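Local coordinates for protein beta-lactamase Rm3 (Uncultured bacterium, PDB 5IQK) that hydrolyses beta-lactam antibiotics as a zinc-dependent metallo-beta-lactamase of subclass B3, a source of antibiotic resistance, at residues L96-P101 / L160-Q165; L233-S236 / D242-V245. One frame throughout, in Å; residues are numbered along the deposited sequence.

Contact 1 joins the two sheets of the metallo-beta-lactamase fold in the protein interior, its centre about 9 Å from the centre of the chain, and every residue that touches there is buried. Contact 2, between 233-236 and 242-245, lies about 20 Å from the chain centre and packs residues 233-236 of helix 229-239 against the 3-10 segment that follows the helix. The two centres are 25 Å apart and the nearest atoms about 11 Å, so neither touches the other; along the chain they follow in series. The side chain of Leu160 in contact 1 is about 12 Å from a bound zinc ion, too far to coordinate it.

Contact 1: residues L96-P101 / L160-Q165; sequences LVAASP and LSWTWQ
Segments 96-101 and 160-165, on strands 96-99 and 160-168, belong to different sheets and share no hydrogen bond; their backbones come nearest at Ser100 and Leu160, where the CA atoms are still 6.6 Å apart, so side chains must bridge the gap. Leu160 does most of this. Its CD1 methyl reaches the Ser100 backbone N at 3.6 Å and also the carbonyl carbon of Ala99, so that it packs against the peptide link between these two residues. The branch carbon CG of Leu160 meets CB of Ser100 at 3.8 Å.

Two residues on, Trp162 sends the far end of its indole toward Ala98. CH2 stands 4.4 Å from the Ala98 CB, a loose apolar contact, with the methyl of Ala98 pointing at segment 160-165. Separately, CZ2 lies 4.3 Å from the Ala98 carbonyl O, which approaches the ring obliquely and just as loosely. The indole NE1 is engaged elsewhere, bonded to the Asn75 carbonyl O, while Leu74 and Ala149 also touch Trp162 from the two sheets.

Ser100 follows strand 96-99 and sits at the N-cap of the next helix. With chi1 at 69°, OG sits between its own backbone N and carbonyl carbon, from where it caps Ala103 N and also bonds Gly158 O, just ahead of strand 160-168.

The interface, 144 Å² in all, thus belongs to the core between the two sheets of the alpha-beta/beta-alpha sandwich. Its side-chain packing across the gap is apolar, while the buried polar ends, Ser100 OG and Trp162 NE1, both have hydrogen-bond partners outside the two segments, which is consistent with little unpaid polar burial at this point between the sheets.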
loop_
_atom_site.group_PDB
_atom_site.type_symbol
_atom_site.label_atom_id
_atom_site.label_comp_id
_atom_site.label_asym_id
_atom_site.label_seq_id
_atom_site.Cartn_x
_atom_site.Cartn_y
_atom_site.Cartn_z
ATOM N N LEU A 96 -10.483 7.101 11.592
ATOM C CA LEU A 96 -11.186 6.853 10.337
ATOM C C LEU A 96 -10.258 6.213 9.320
ATOM O O LEU A 96 -9.048 6.430 9.366
ATOM C CB LEU A 96 -11.762 8.143 9.765
ATOM C CG LEU A 96 -12.932 8.698 10.565
ATOM C CD1 LEU A 96 -13.169 10.154 10.218
ATOM C CD2 LEU A 96 -14.166 7.849 10.290
ATOM N N VAL A 97 -10.832 5.428 8.410
ATOM C CA VAL A 97 -10.074 4.809 7.331
ATOM C C VAL A 97 -10.429 5.464 5.994
ATOM O O VAL A 97 -11.604 5.597 5.655
ATOM C CB VAL A 97 -10.340 3.284 7.243
ATOM C CG1 VAL A 97 -9.750 2.717 5.985
ATOM C CG2 VAL A 97 -9.774 2.567 8.466
ATOM N N ALA A 98 -9.419 5.876 5.236
ATOM C CA ALA A 98 -9.672 6.454 3.919
ATOM C C ALA A 98 -9.310 5.455 2.823
ATOM O O ALA A 98 -8.237 4.852 2.843
ATOM C CB ALA A 98 -8.896 7.750 3.739
ATOM N N ALA A 99 -10.217 5.291 1.871
ATOM C CA ALA A 99 -10.027 4.353 0.772
ATOM C C ALA A 99 -10.768 4.859 -0.443
ATOM O O ALA A 99 -11.669 5.692 -0.316
ATOM C CB ALA A 99 -10.510 2.974 1.153
ATOM N N SER A 100 -10.417 4.345 -1.616
ATOM C CA SER A 100 -11.119 4.730 -2.843
ATOM C C SER A 100 -12.576 4.280 -2.782
ATOM O O SER A 100 -12.922 3.375 -2.023
ATOM C CB SER A 100 -10.436 4.120 -4.071
ATOM O OG SER A 100 -10.614 2.712 -4.093
ATOM N N PRO A 101 -13.441 4.910 -3.584
ATOM C CA PRO A 101 -14.839 4.472 -3.634
ATOM C C PRO A 101 -14.944 2.976 -3.919
ATOM O O PRO A 101 -15.722 2.279 -3.267
ATOM C CB PRO A 101 -15.416 5.307 -4.774
ATOM C CG PRO A 101 -14.628 6.574 -4.700
ATOM C CD PRO A 101 -13.229 6.160 -4.338
ATOM N N LEU A 160 -5.148 2.648 -4.946
ATOM C CA LEU A 160 -4.753 4.006 -4.590
ATOM C C LEU A 160 -3.284 4.095 -4.179
ATOM O O LEU A 160 -2.817 3.282 -3.397
ATOM C CB LEU A 160 -5.588 4.520 -3.425
ATOM C CG LEU A 160 -6.867 5.323 -3.567
ATOM C CD1 LEU A 160 -7.190 5.813 -2.174
ATOM C CD2 LEU A 160 -6.681 6.478 -4.537
ATOM N N SER A 161 -2.580 5.122 -4.640
ATOM C CA SER A 161 -1.231 5.395 -4.153
ATOM C C SER A 161 -1.237 6.748 -3.424
ATOM O O SER A 161 -2.119 7.580 -3.661
ATOM C CB SER A 161 -0.227 5.396 -5.307
ATOM O OG SER A 161 -0.206 4.129 -5.957
ATOM N N TRP A 162 -0.256 6.963 -2.549
ATOM C CA TRP A 162 -0.245 8.122 -1.664
ATOM C C TRP A 162 1.092 8.847 -1.706
ATOM O O TRP A 162 2.143 8.211 -1.740
ATOM C CB TRP A 162 -0.534 7.693 -0.221
ATOM C CG TRP A 162 -1.917 7.150 -0.016
ATOM C CD1 TRP A 162 -2.315 5.843 -0.110
ATOM C CD2 TRP A 162 -3.089 7.904 0.315
ATOM N NE1 TRP A 162 -3.667 5.744 0.145
ATOM C CE2 TRP A 162 -4.158 6.994 0.415
ATOM C CE3 TRP A 162 -3.332 9.258 0.545
ATOM C CZ2 TRP A 162 -5.454 7.402 0.735
ATOM C CZ3 TRP A 162 -4.619 9.661 0.865
ATOM C CH2 TRP A 162 -5.665 8.734 0.949
ATOM N N THR A 163 1.052 10.177 -1.692
ATOM C CA THR A 163 2.274 10.968 -1.614
ATOM C C THR A 163 2.200 11.984 -0.492
ATOM O O THR A 163 1.129 12.469 -0.130
ATOM C CB THR A 163 2.570 11.738 -2.910
ATOM O OG1 THR A 163 1.477 12.627 -3.199
ATOM C CG2 THR A 163 2.804 10.787 -4.075
ATOM N N TRP A 164 3.367 12.310 0.039
ATOM C CA TRP A 164 3.505 13.325 1.065
ATOM C C TRP A 164 4.966 13.727 1.132
ATOM O O TRP A 164 5.811 13.101 0.495
ATOM C CB TRP A 164 3.017 12.797 2.418
ATOM C CG TRP A 164 3.853 11.677 2.978
ATOM C CD1 TRP A 164 4.809 11.772 3.946
ATOM C CD2 TRP A 164 3.813 10.293 2.595
ATOM N NE1 TRP A 164 5.358 10.544 4.201
ATOM C CE2 TRP A 164 4.766 9.615 3.383
ATOM C CE3 TRP A 164 3.062 9.566 1.670
ATOM C CZ2 TRP A 164 4.991 8.254 3.273
ATOM C CZ3 TRP A 164 3.286 8.203 1.557
ATOM C CH2 TRP A 164 4.238 7.561 2.350
ATOM N N GLN A 165 5.272 14.746 1.930
ATOM C CA GLN A 165 6.659 15.140 2.148
ATOM C C GLN A 165 7.079 14.857 3.580
ATOM O O GLN A 165 6.281 14.983 4.502
ATOM C CB GLN A 165 6.873 16.634 1.852
ATOM C CG GLN A 165 6.464 17.073 0.470
ATOM C CD GLN A 165 7.114 18.381 0.060
ATOM O OE1 GLN A 165 7.540 19.176 0.906
ATOM N NE2 GLN A 165 7.203 18.608 -1.246
#

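Contact 2: residues L233-S236 / D242-V245; sequences LEAS and DAFV
A chi1 of -64° sets the ring of Phe244 anti to its own carbonyl carbon and swings it back against the helix, where Leu233, with CG anti to the backbone N (chi1 178°), runs beside it in the same direction. Leu233 CD1 comes to the ring edge, in plane, 3.9 Å from Phe244 CZ. The ring also reaches the backbone of that residue, since CE1 lies 3.7 Å from Leu233 N, an oblique approach.

Ser236 touches another part of the same ring. Its CB is 3.6 Å from Phe244 CE2, again obliquely, while its OG lies near CZ. That hydroxyl has turned back along the helix and donates to the Leu233 carbonyl O at 2.6 Å, bent at the oxygen (128°). The Ser236 backbone N makes a weak bond to the same oxygen, which thus accepts from the side chain and, weakly, from the backbone of one serine.

Nearer the solvent the contact narrows to small groups. Ala243 CB lies against the helix backbone, 3.6 Å from Ser236 N, and its methyl meets the Ala235 CB at 3.8 Å; the CA atoms of Ser236 and Ala243 are only 5.1 Å apart.

Phe17 touches Leu233 and Leu19 touches Phe244, tying both to strand 17-20. No hydrogen bond joins 233-236 to 242-245, which meet by van der Waals packing; a polar tie between helix and turn comes from Arg232, one residue earlier in the helix, whose NH2 bonds Phe244 O. The serine hydroxyl, spent within its own helix, can border the phenyl ring without needing a partner from the turn.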
loop_
_atom_site.group_PDB
_atom_site.type_symbol
_atom_site.label_atom_id
_atom_site.label_comp_id
_atom_site.label_asym_id
_atom_site.label_seq_id
_atom_site.Cartn_x
_atom_site.Cartn_y
_atom_site.Cartn_z
ATOM N N LEU A 233 17.341 -1.497 3.009
ATOM C CA LEU A 233 17.511 -1.577 4.464
ATOM C C LEU A 233 18.888 -2.095 4.847
ATOM O O LEU A 233 19.534 -1.533 5.730
ATOM C CB LEU A 233 16.438 -2.459 5.108
ATOM C CG LEU A 233 16.559 -2.642 6.629
ATOM C CD1 LEU A 233 16.403 -1.289 7.346
ATOM C CD2 LEU A 233 15.525 -3.620 7.147
ATOM N N GLU A 234 19.342 -3.163 4.194
ATOM C CA GLU A 234 20.680 -3.691 4.468
ATOM C C GLU A 234 21.736 -2.622 4.187
ATOM O O GLU A 234 22.706 -2.472 4.932
ATOM C CB GLU A 234 20.961 -4.948 3.627
ATOM C CG GLU A 234 22.370 -5.503 3.820
ATOM C CD GLU A 234 22.595 -6.818 3.099
ATOM O OE1 GLU A 234 21.602 -7.518 2.799
ATOM O OE2 GLU A 234 23.770 -7.155 2.836
ATOM N N ALA A 235 21.537 -1.868 3.114
ATOM C CA ALA A 235 22.476 -0.813 2.755
ATOM C C ALA A 235 22.483 0.287 3.820
ATOM O O ALA A 235 23.502 0.930 4.059
ATOM C CB ALA A 235 22.130 -0.238 1.397
ATOM N N SER A 236 21.342 0.489 4.471
ATOM C CA SER A 236 21.203 1.603 5.410
ATOM C C SER A 236 21.987 1.397 6.709
ATOM O O SER A 236 22.276 2.366 7.410
ATOM C CB SER A 236 19.729 1.842 5.738
ATOM O OG SER A 236 19.239 0.881 6.661
ATOM N N ASP A 242 20.334 7.774 3.150
ATOM C CA ASP A 242 20.660 7.864 1.725
ATOM C C ASP A 242 20.301 6.570 1.012
ATOM O O ASP A 242 19.935 6.565 -0.164
ATOM C CB ASP A 242 22.144 8.148 1.503
ATOM C CG ASP A 242 22.479 9.628 1.521
ATOM O OD1 ASP A 242 21.550 10.463 1.520
ATOM O OD2 ASP A 242 23.686 9.949 1.510
ATOM N N ALA A 243 20.425 5.467 1.738
ATOM C CA ALA A 243 20.160 4.158 1.174
ATOM C C ALA A 243 18.717 3.998 0.698
ATOM O O ALA A 243 18.453 3.179 -0.183
ATOM C CB ALA A 243 20.487 3.082 2.188
ATOM N N PHE A 244 17.789 4.760 1.280
ATOM C CA PHE A 244 16.377 4.658 0.902
ATOM C C PHE A 244 15.991 5.657 -0.181
ATOM O O PHE A 244 14.892 5.592 -0.728
ATOM C CB PHE A 244 15.480 4.859 2.121
ATOM C CG PHE A 244 15.646 3.811 3.169
ATOM C CD1 PHE A 244 15.259 2.505 2.928
ATOM C CD2 PHE A 244 16.194 4.127 4.406
ATOM C CE1 PHE A 244 15.418 1.531 3.891
ATOM C CE2 PHE A 244 16.362 3.148 5.375
ATOM C CZ PHE A 244 15.968 1.838 5.105
ATOM N N VAL A 245 16.898 6.588 -0.470
ATOM C CA VAL A 245 16.638 7.668 -1.418
ATOM C C VAL A 245 17.096 7.322 -2.831
ATOM O O VAL A 245 18.261 7.003 -3.056
ATOM C CB VAL A 245 17.320 8.973 -0.946
ATOM C CG1 VAL A 245 17.103 10.099 -1.944
ATOM C CG2 VAL A 245 16.783 9.346 0.408
#